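Local coordinates for flavoprotein (Thermotoga maritima, PDB 5V8S) that probably works as an oxidoreductase in electron transfer, pairing a di-iron centre in a metallo-beta-lactamase-like domain with an FMN-binding flavodoxin-like domain, at residues 171-182 and 231-240. The protein carries 1 engineered substitution. Sequence-based numbering, arbitrary orientation.
Sequences YLDGILFSCDVG and LKIKALLPGH. With FEO (mu-oxo-diiron), chain C.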
# COMPACT_ATOMS: atom_id res chain seq x y z
N TYR A 171 -3.31 -13.34 -36.45
CA TYR A 171 -3.16 -14.76 -36.77
C TYR A 171 -2.56 -14.89 -38.16
O TYR A 171 -3.12 -14.38 -39.13
CB TYR A 171 -4.54 -15.41 -36.75
CG TYR A 171 -4.57 -16.87 -37.09
CD1 TYR A 171 -4.25 -17.82 -36.13
CD2 TYR A 171 -4.95 -17.33 -38.35
CE1 TYR A 171 -4.29 -19.17 -36.41
CE2 TYR A 171 -4.98 -18.69 -38.65
CZ TYR A 171 -4.65 -19.60 -37.68
OH TYR A 171 -4.69 -20.96 -37.96
N LEU A 172 -1.43 -15.58 -38.26
CA LEU A 172 -0.69 -15.76 -39.51
C LEU A 172 -0.44 -17.26 -39.69
O LEU A 172 0.55 -17.78 -39.17
CB LEU A 172 0.62 -15.01 -39.43
CG LEU A 172 1.52 -15.17 -40.66
CD1 LEU A 172 0.86 -14.64 -41.92
CD2 LEU A 172 2.85 -14.49 -40.40
N ASP A 173 -1.32 -17.94 -40.41
CA ASP A 173 -1.14 -19.36 -40.75
C ASP A 173 -0.80 -20.22 -39.53
O ASP A 173 0.11 -21.05 -39.56
CB ASP A 173 -0.07 -19.53 -41.83
CG ASP A 173 -0.49 -18.98 -43.17
OD1 ASP A 173 -1.70 -18.79 -43.42
OD2 ASP A 173 0.42 -18.75 -43.99
N GLY A 174 -1.54 -20.03 -38.45
CA GLY A 174 -1.36 -20.85 -37.27
C GLY A 174 -0.51 -20.20 -36.20
O GLY A 174 -0.50 -20.68 -35.05
N ILE A 175 0.19 -19.13 -36.53
CA ILE A 175 1.04 -18.42 -35.58
C ILE A 175 0.25 -17.22 -35.06
O ILE A 175 -0.19 -16.38 -35.85
CB ILE A 175 2.35 -17.98 -36.24
CG1 ILE A 175 3.10 -19.21 -36.76
CG2 ILE A 175 3.20 -17.16 -35.27
CD1 ILE A 175 4.33 -18.88 -37.57
N LEU A 176 0.08 -17.12 -33.75
CA LEU A 176 -0.71 -16.06 -33.15
C LEU A 176 0.22 -15.07 -32.45
O LEU A 176 0.93 -15.44 -31.50
CB LEU A 176 -1.71 -16.65 -32.15
CG LEU A 176 -2.82 -15.69 -31.70
CD1 LEU A 176 -3.85 -15.52 -32.81
CD2 LEU A 176 -3.49 -16.20 -30.44
N PHE A 177 0.22 -13.82 -32.92
CA PHE A 177 0.92 -12.73 -32.26
C PHE A 177 -0.10 -12.06 -31.35
O PHE A 177 -1.05 -11.43 -31.83
CB PHE A 177 1.46 -11.73 -33.29
CG PHE A 177 2.43 -12.34 -34.28
CD1 PHE A 177 1.97 -12.89 -35.47
CD2 PHE A 177 3.79 -12.31 -34.04
CE1 PHE A 177 2.87 -13.42 -36.40
CE2 PHE A 177 4.70 -12.82 -34.97
CZ PHE A 177 4.23 -13.38 -36.15
N SER A 178 0.05 -12.25 -30.04
CA SER A 178 -1.05 -12.00 -29.13
C SER A 178 -0.80 -10.88 -28.14
O SER A 178 -1.69 -10.59 -27.33
CB SER A 178 -1.38 -13.29 -28.37
OG SER A 178 -0.23 -13.80 -27.74
N CYS A 179 0.38 -10.25 -28.16
CA CYS A 179 0.71 -9.16 -27.25
C CYS A 179 0.44 -9.52 -25.78
O CYS A 179 1.03 -10.47 -25.29
CB CYS A 179 0.06 -7.84 -27.69
SG CYS A 179 0.95 -6.42 -27.03
N ASP A 180 -0.43 -8.81 -25.06
CA ASP A 180 -0.61 -9.13 -23.64
C ASP A 180 -1.29 -10.47 -23.41
O ASP A 180 -1.13 -11.04 -22.32
CB ASP A 180 -1.47 -8.09 -22.91
CG ASP A 180 -0.75 -6.76 -22.67
OD1 ASP A 180 0.47 -6.67 -22.94
OD2 ASP A 180 -1.41 -5.80 -22.23
N VAL A 181 -2.04 -10.96 -24.38
CA VAL A 181 -2.76 -12.22 -24.24
C VAL A 181 -1.73 -13.34 -24.30
O VAL A 181 -1.11 -13.57 -25.34
CB VAL A 181 -3.84 -12.36 -25.32
CG1 VAL A 181 -4.55 -13.70 -25.19
CG2 VAL A 181 -4.84 -11.22 -25.25
N GLY A 182 -1.54 -14.04 -23.19
CA GLY A 182 -0.53 -15.07 -23.12
C GLY A 182 0.78 -14.62 -22.53
O GLY A 182 1.73 -15.42 -22.47
N LEU A 231 -9.68 -21.56 -34.38
CA LEU A 231 -8.47 -21.41 -35.16
C LEU A 231 -7.49 -22.50 -34.75
O LEU A 231 -7.38 -22.82 -33.56
CB LEU A 231 -7.83 -20.05 -34.91
CG LEU A 231 -8.62 -18.83 -35.39
CD1 LEU A 231 -7.98 -17.56 -34.86
CD2 LEU A 231 -8.71 -18.79 -36.92
N LYS A 232 -6.79 -23.05 -35.72
CA LYS A 232 -5.71 -23.98 -35.42
C LYS A 232 -4.50 -23.16 -34.99
O LYS A 232 -3.96 -22.39 -35.78
CB LYS A 232 -5.39 -24.84 -36.65
CG LYS A 232 -4.11 -25.66 -36.52
CD LYS A 232 -4.12 -26.58 -35.30
CE LYS A 232 -2.76 -27.25 -35.11
NZ LYS A 232 -2.68 -28.08 -33.87
N ILE A 233 -4.09 -23.30 -33.73
CA ILE A 233 -2.98 -22.53 -33.20
C ILE A 233 -1.77 -23.45 -33.11
O ILE A 233 -1.77 -24.43 -32.35
CB ILE A 233 -3.31 -21.89 -31.85
CG1 ILE A 233 -4.47 -20.90 -32.00
CG2 ILE A 233 -2.08 -21.18 -31.30
CD1 ILE A 233 -4.92 -20.26 -30.71
N LYS A 234 -0.73 -23.13 -33.88
CA LYS A 234 0.51 -23.89 -33.82
C LYS A 234 1.59 -23.21 -32.97
O LYS A 234 2.50 -23.91 -32.50
CB LYS A 234 1.03 -24.21 -35.23
CG LYS A 234 1.82 -23.15 -35.96
CD LYS A 234 2.31 -23.68 -37.31
CE LYS A 234 3.24 -22.70 -38.02
NZ LYS A 234 3.50 -23.05 -39.45
N ALA A 235 1.46 -21.91 -32.69
CA ALA A 235 2.41 -21.20 -31.85
C ALA A 235 1.73 -19.95 -31.35
O ALA A 235 0.88 -19.37 -32.03
CB ALA A 235 3.69 -20.84 -32.62
N LEU A 236 2.08 -19.57 -30.12
CA LEU A 236 1.60 -18.33 -29.52
C LEU A 236 2.82 -17.50 -29.15
O LEU A 236 3.68 -17.95 -28.38
CB LEU A 236 0.73 -18.61 -28.29
CG LEU A 236 0.00 -17.39 -27.72
CD1 LEU A 236 -1.31 -17.83 -27.11
CD2 LEU A 236 0.83 -16.65 -26.68
N LEU A 237 2.88 -16.28 -29.71
CA LEU A 237 4.01 -15.37 -29.59
C LEU A 237 3.51 -14.12 -28.88
O LEU A 237 2.97 -13.20 -29.53
CB LEU A 237 4.55 -15.00 -30.98
CG LEU A 237 5.51 -15.99 -31.66
CD1 LEU A 237 5.01 -17.42 -31.61
CD2 LEU A 237 5.81 -15.54 -33.07
N PRO A 238 3.62 -14.05 -27.56
CA PRO A 238 3.09 -12.89 -26.82
C PRO A 238 4.09 -11.77 -26.66
O PRO A 238 5.27 -11.90 -26.99
CB PRO A 238 2.78 -13.49 -25.45
CG PRO A 238 3.91 -14.49 -25.27
CD PRO A 238 4.25 -15.04 -26.67
N GLY A 239 3.61 -10.67 -26.07
CA GLY A 239 4.42 -9.48 -25.87
C GLY A 239 5.28 -9.48 -24.64
O GLY A 239 6.13 -8.60 -24.51
N HIS A 240 5.06 -10.42 -23.73
CA HIS A 240 5.83 -10.52 -22.50
C HIS A 240 6.06 -11.98 -22.18
O HIS A 240 5.12 -12.77 -22.24
CB HIS A 240 5.05 -9.91 -21.31
CG HIS A 240 4.55 -8.52 -21.55
ND1 HIS A 240 5.39 -7.43 -21.68
CD2 HIS A 240 3.29 -8.04 -21.69
CE1 HIS A 240 4.66 -6.34 -21.88
NE2 HIS A 240 3.39 -6.69 -21.88
FE1 FEO C . -1.24 -3.82 -21.63
FE2 FEO C . 1.83 -5.18 -22.20
O FEO C . 0.56 -3.80 -22.18
O HOH W 1 -7.31 -22.31 -38.59
O HOH W 2 2.56 -10.53 -30.00
O HOH W 3 -0.27 -4.40 -19.74
O HOH W 4 1.19 -5.67 -20.08
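Leu231 lies over one face of the Tyr171 ring, its CD2 4.2 Å from the ring centroid in a CH-pi contact, while at the ring's edge Lys232 O accepts a 2.7 Å hydrogen bond from Tyr171 OH. With CG anti to the backbone N (chi1 179°), Tyr171 reaches across to 231-240, and one water bridges its hydroxyl to Lys232 N. The Phe177 ring is met obliquely by Leu237 CD2, 3.5 Å from its CE2. At the far end, the His240 ring edge faces the metal centre: NE2 binds one iron at 2.2 Å, ND1 is hydrogen-bonded to Ser51 O, which helps fix the ring's turn, and the carboxylate of Asp180 bridges both irons, OD1 to that iron and OD2 to the other. His97, Glu99, Asp101, His163 and the engineered Asp102 complete the site.

Between these ends runs a parallel strand pair, in which Leu176 N donates to Ala235 O and Leu237 N to Leu176 O (2.8 Å). Beyond it Gly239 N donates a 2.7 Å hydrogen bond to Cys179 O, tying together the two loops that present Asp180 and His240, as in metallo-beta-lactamase folds. Val181 N to Ser178 O closes a type II' turn, braced by a hydrogen bond from Ser178 OG to Val181 O. Strand 235-238 forms one margin of a mixed sheet; Leu236 and Ile233 pack on helix 248-260, whereas Phe177 and Leu237 face strand 50-59 of the other sheet.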